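Long-range contact in 3-hydroxy-3-methylglutaryl-CoA lyase (PDB 6NDS), which belongs to the HMGL-like family of TIM-barrel enzymes and binds a zinc ion and coenzyme A: residues Asp14-Gly26 with Leu46-Ser58. Residues are numbered along the deposited sequence; the frame is centred on the assembly and turned at random.
Sequences DLLVVQEVSPRDG and LSTMGFSRIEAGS. With ZN (zinc ion), chain H.
Leu46 meets Pro23 tip to tip, CD1 lying 3.8 Å from Pro23 CG, beside the seam that closes a TIM barrel: parallel strands 17-20 and 53-58, the first and second in sequence, run 16° apart. Phe51 turns one ring face to Glu20, whose CB sits 3.6 Å from the ring centroid and only 3° off its normal, a CH-pi contact. Water 1 joins Ser52 N to Val18 O, and water 2 links Gln19 OE1 to Arg53 NH1; these side chains also have outside partners, Arg237 for Gln19 and Glu106 for Arg53. Two straight backbone bonds flank Ile54: Glu20 N to Arg53 O (3.1 Å) and Glu55 N to Glu20 O (2.9 Å), both 169° at hydrogen. Glu55 extends alongside Arg24, with CG anti to the backbone N, and Asn108 holds its OE2. Arg24, which touches coenzyme A, bends at chi2 and chi3, carrying NE to Glu55 OE1 in a hydrogen-bonded salt bridge of 2.7 Å; OE1 lies near the guanidinium plane, whereas NE stands above the carboxylate plane. The next residue, Asp25, binds zinc with His215 and His217. Beyond Glu55, water 3 donates to both Ala56 O and Pro23 O. At Ser58, OG lies 3.0 Å from Arg24 CG.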
loop_
_atom_site.group_PDB
_atom_site.type_symbol
_atom_site.label_atom_id
_atom_site.label_comp_id
_atom_site.label_asym_id
_atom_site.label_seq_id
_atom_site.Cartn_x
_atom_site.Cartn_y
_atom_site.Cartn_z
ATOM N N ASP A 14 3.935 -15.451 -17.872
ATOM C CA ASP A 14 4.252 -14.794 -16.599
ATOM C C ASP A 14 4.196 -13.274 -16.658
ATOM O O ASP A 14 4.045 -12.637 -15.607
ATOM C CB ASP A 14 5.659 -15.171 -16.119
ATOM C CG ASP A 14 5.814 -16.640 -15.791
ATOM O OD1 ASP A 14 4.801 -17.345 -15.578
ATOM O OD2 ASP A 14 6.982 -17.085 -15.734
ATOM N N LEU A 15 4.359 -12.675 -17.839
ATOM C CA LEU A 15 4.534 -11.230 -17.954
ATOM C C LEU A 15 3.343 -10.471 -17.377
ATOM O O LEU A 15 2.192 -10.736 -17.736
ATOM C CB LEU A 15 4.706 -10.849 -19.424
ATOM C CG LEU A 15 4.685 -9.339 -19.696
ATOM C CD1 LEU A 15 6.007 -8.741 -19.280
ATOM C CD2 LEU A 15 4.409 -9.025 -21.160
ATOM N N LEU A 16 3.617 -9.526 -16.480
ATOM C CA LEU A 16 2.584 -8.592 -16.049
ATOM C C LEU A 16 2.655 -7.373 -16.958
ATOM O O LEU A 16 3.702 -6.717 -17.061
ATOM C CB LEU A 16 2.738 -8.212 -14.572
ATOM C CG LEU A 16 1.585 -7.380 -13.952
ATOM C CD1 LEU A 16 1.470 -7.679 -12.449
ATOM C CD2 LEU A 16 1.783 -5.901 -14.184
ATOM N N VAL A 17 1.533 -7.067 -17.603
ATOM C CA VAL A 17 1.453 -6.048 -18.644
ATOM C C VAL A 17 1.000 -4.750 -17.987
ATOM O O VAL A 17 -0.182 -4.582 -17.681
ATOM C CB VAL A 17 0.484 -6.470 -19.750
ATOM C CG1 VAL A 17 0.403 -5.400 -20.821
ATOM C CG2 VAL A 17 0.909 -7.818 -20.351
ATOM N N VAL A 18 1.935 -3.817 -17.798
ATOM C CA VAL A 18 1.651 -2.550 -17.126
ATOM C C VAL A 18 1.133 -1.548 -18.152
ATOM O O VAL A 18 1.776 -1.322 -19.180
ATOM C CB VAL A 18 2.913 -2.017 -16.426
ATOM C CG1 VAL A 18 2.612 -0.680 -15.750
ATOM C CG2 VAL A 18 3.430 -3.033 -15.409
ATOM N N GLN A 19 -0.033 -0.951 -17.882
ATOM C CA GLN A 19 -0.683 -0.015 -18.801
ATOM C C GLN A 19 -0.819 1.335 -18.107
ATOM O O GLN A 19 -1.256 1.405 -16.955
ATOM C CB GLN A 19 -2.045 -0.571 -19.250
ATOM C CG GLN A 19 -1.918 -2.020 -19.791
ATOM C CD GLN A 19 -3.225 -2.698 -20.152
ATOM O OE1 GLN A 19 -3.256 -3.531 -21.056
ATOM N NE2 GLN A 19 -4.301 -2.385 -19.426
ATOM N N GLU A 20 -0.403 2.403 -18.790
ATOM C CA GLU A 20 -0.221 3.702 -18.145
ATOM C C GLU A 20 -1.440 4.585 -18.383
ATOM O O GLU A 20 -1.892 4.728 -19.527
ATOM C CB GLU A 20 1.049 4.380 -18.675
ATOM C CG GLU A 20 1.282 5.807 -18.134
ATOM C CD GLU A 20 1.447 5.864 -16.618
ATOM O OE1 GLU A 20 2.077 4.950 -16.026
ATOM O OE2 GLU A 20 0.931 6.829 -16.006
ATOM N N VAL A 21 -1.987 5.160 -17.301
ATOM C CA VAL A 21 -3.184 6.000 -17.434
ATOM C C VAL A 21 -3.018 7.389 -16.821
ATOM O O VAL A 21 -4.002 8.133 -16.699
ATOM C CB VAL A 21 -4.427 5.305 -16.834
ATOM C CG1 VAL A 21 -4.666 3.927 -17.495
ATOM C CG2 VAL A 21 -4.318 5.173 -15.303
ATOM N N SER A 22 -1.803 7.786 -16.435
ATOM C CA SER A 22 -1.683 9.112 -15.830
ATOM C C SER A 22 -2.131 10.266 -16.733
ATOM O O SER A 22 -2.642 11.251 -16.175
ATOM C CB SER A 22 -0.256 9.395 -15.325
ATOM O OG SER A 22 0.664 9.425 -16.377
ATOM N N PRO A 23 -1.981 10.239 -18.061
ATOM C CA PRO A 23 -2.425 11.400 -18.847
ATOM C C PRO A 23 -3.919 11.582 -18.846
ATOM O O PRO A 23 -4.383 12.666 -19.210
ATOM C CB PRO A 23 -1.908 11.102 -20.260
ATOM C CG PRO A 23 -0.756 10.117 -20.047
ATOM C CD PRO A 23 -1.261 9.269 -18.909
ATOM N N ARG A 24 -4.684 10.553 -18.479
ATOM C CA ARG A 24 -6.140 10.629 -18.462
ATOM C C ARG A 24 -6.634 10.603 -17.013
ATOM O O ARG A 24 -7.080 11.632 -16.497
ATOM C CB ARG A 24 -6.723 9.479 -19.289
ATOM C CG ARG A 24 -8.216 9.603 -19.655
ATOM C CD ARG A 24 -9.145 9.292 -18.478
ATOM N NE ARG A 24 -9.028 7.902 -18.024
ATOM C CZ ARG A 24 -9.645 7.421 -16.950
ATOM N NH1 ARG A 24 -10.425 8.215 -16.222
ATOM N NH2 ARG A 24 -9.501 6.146 -16.613
ATOM N N ASP A 25 -6.547 9.452 -16.339
ATOM C CA ASP A 25 -7.033 9.368 -14.964
ATOM C C ASP A 25 -6.249 10.305 -14.060
ATOM O O ASP A 25 -6.818 10.942 -13.166
ATOM C CB ASP A 25 -6.925 7.922 -14.473
ATOM C CG ASP A 25 -8.015 7.548 -13.500
ATOM O OD1 ASP A 25 -8.591 8.437 -12.822
ATOM O OD2 ASP A 25 -8.309 6.340 -13.404
ATOM N N GLY A 26 -4.941 10.411 -14.298
ATOM C CA GLY A 26 -4.113 11.244 -13.447
ATOM C C GLY A 26 -4.461 12.715 -13.552
ATOM O O GLY A 26 -4.585 13.409 -12.545
ATOM N N LEU A 46 6.531 9.088 -21.425
ATOM C CA LEU A 46 5.968 7.795 -21.052
ATOM C C LEU A 46 6.132 6.783 -22.177
ATOM O O LEU A 46 6.350 5.590 -21.923
ATOM C CB LEU A 46 4.492 7.946 -20.691
ATOM C CG LEU A 46 4.265 8.725 -19.400
ATOM C CD1 LEU A 46 2.800 9.153 -19.338
ATOM C CD2 LEU A 46 4.628 7.888 -18.174
ATOM N N SER A 47 6.033 7.244 -23.428
ATOM C CA SER A 47 6.217 6.371 -24.585
ATOM C C SER A 47 7.606 5.766 -24.668
ATOM O O SER A 47 7.796 4.829 -25.448
ATOM C CB SER A 47 5.951 7.118 -25.904
ATOM O OG SER A 47 4.560 7.353 -26.090
ATOM N N THR A 48 8.582 6.278 -23.918
ATOM C CA THR A 48 9.917 5.697 -23.947
ATOM C C THR A 48 10.142 4.667 -22.844
ATOM O O THR A 48 11.241 4.100 -22.775
ATOM C CB THR A 48 10.995 6.784 -23.839
ATOM O OG1 THR A 48 10.999 7.347 -22.515
ATOM C CG2 THR A 48 10.771 7.894 -24.867
ATOM N N MET A 49 9.133 4.399 -22.011
ATOM C CA MET A 49 9.310 3.644 -20.771
ATOM C C MET A 49 8.998 2.161 -20.899
ATOM O O MET A 49 9.320 1.402 -19.974
ATOM C CB MET A 49 8.438 4.237 -19.647
ATOM C CG MET A 49 8.822 5.651 -19.281
ATOM S SD MET A 49 10.416 5.743 -18.475
ATOM C CE MET A 49 10.805 7.475 -18.820
ATOM N N GLY A 50 8.363 1.735 -21.996
ATOM C CA GLY A 50 8.115 0.327 -22.254
ATOM C C GLY A 50 6.659 -0.092 -22.260
ATOM O O GLY A 50 6.384 -1.279 -22.471
ATOM N N PHE A 51 5.716 0.834 -22.047
ATOM C CA PHE A 51 4.294 0.484 -22.001
ATOM C C PHE A 51 3.767 0.017 -23.351
ATOM O O PHE A 51 4.104 0.581 -24.395
ATOM C CB PHE A 51 3.465 1.694 -21.576
ATOM C CG PHE A 51 3.893 2.278 -20.262
ATOM C CD1 PHE A 51 3.647 1.601 -19.078
ATOM C CD2 PHE A 51 4.552 3.506 -20.214
ATOM C CE1 PHE A 51 4.055 2.140 -17.858
ATOM C CE2 PHE A 51 4.957 4.063 -19.012
ATOM C CZ PHE A 51 4.712 3.372 -17.816
ATOM N N SER A 52 2.887 -0.992 -23.314
ATOM C CA SER A 52 2.168 -1.445 -24.499
ATOM C C SER A 52 0.927 -0.611 -24.784
ATOM O O SER A 52 0.468 -0.576 -25.935
ATOM C CB SER A 52 1.761 -2.913 -24.335
ATOM O OG SER A 52 0.922 -3.082 -23.202
ATOM N N ARG A 53 0.367 0.029 -23.758
ATOM C CA ARG A 53 -0.824 0.859 -23.868
ATOM C C ARG A 53 -0.641 2.085 -22.999
ATOM O O ARG A 53 -0.173 1.977 -21.866
ATOM C CB ARG A 53 -2.091 0.110 -23.426
ATOM C CG ARG A 53 -2.751 -0.691 -24.518
ATOM C CD ARG A 53 -4.001 -1.432 -24.010
ATOM N NE ARG A 53 -4.812 -1.958 -25.104
ATOM C CZ ARG A 53 -4.551 -3.088 -25.759
ATOM N NH1 ARG A 53 -3.490 -3.826 -25.433
ATOM N NH2 ARG A 53 -5.351 -3.493 -26.737
ATOM N N ILE A 54 -1.000 3.250 -23.539
ATOM C CA ILE A 54 -1.031 4.500 -22.784
ATOM C C ILE A 54 -2.384 5.133 -23.054
ATOM O O ILE A 54 -2.760 5.309 -24.216
ATOM C CB ILE A 54 0.102 5.466 -23.199
ATOM C CG1 ILE A 54 1.483 4.858 -22.892
ATOM C CG2 ILE A 54 -0.049 6.828 -22.478
ATOM C CD1 ILE A 54 2.678 5.653 -23.461
ATOM N N GLU A 55 -3.122 5.452 -21.998
ATOM C CA GLU A 55 -4.392 6.158 -22.162
ATOM C C GLU A 55 -4.046 7.642 -22.192
ATOM O O GLU A 55 -3.769 8.252 -21.152
ATOM C CB GLU A 55 -5.373 5.791 -21.051
ATOM C CG GLU A 55 -6.820 6.142 -21.404
ATOM C CD GLU A 55 -7.829 5.433 -20.507
ATOM O OE1 GLU A 55 -7.901 5.783 -19.310
ATOM O OE2 GLU A 55 -8.529 4.516 -20.991
ATOM N N ALA A 56 -4.044 8.217 -23.400
ATOM C CA ALA A 56 -3.519 9.557 -23.640
ATOM C C ALA A 56 -4.526 10.667 -23.360
ATOM O O ALA A 56 -4.123 11.833 -23.296
ATOM C CB ALA A 56 -3.029 9.687 -25.086
ATOM N N GLY A 57 -5.806 10.354 -23.203
ATOM C CA GLY A 57 -6.777 11.389 -22.904
ATOM C C GLY A 57 -8.190 10.856 -23.012
ATOM O O GLY A 57 -8.420 9.646 -23.134
ATOM N N SER A 58 -9.135 11.794 -22.957
ATOM C CA SER A 58 -10.559 11.496 -23.003
ATOM C C SER A 58 -11.227 12.378 -24.038
ATOM O O SER A 58 -10.758 13.482 -24.334
ATOM C CB SER A 58 -11.257 11.764 -21.657
ATOM O OG SER A 58 -10.764 10.920 -20.653
HETATM ZN ZN ZN H . -9.885 5.250 -12.597
HETATM O O HOH W 1 2.672 -2.859 -21.179
HETATM O O HOH W 2 -1.689 -3.985 -23.172
HETATM O O HOH W 3 -4.094 14.093 -21.680
HETATM O O HOH W 4 -8.467 3.694 -17.811
HETATM O O HOH W 5 -10.846 7.174 -12.062
#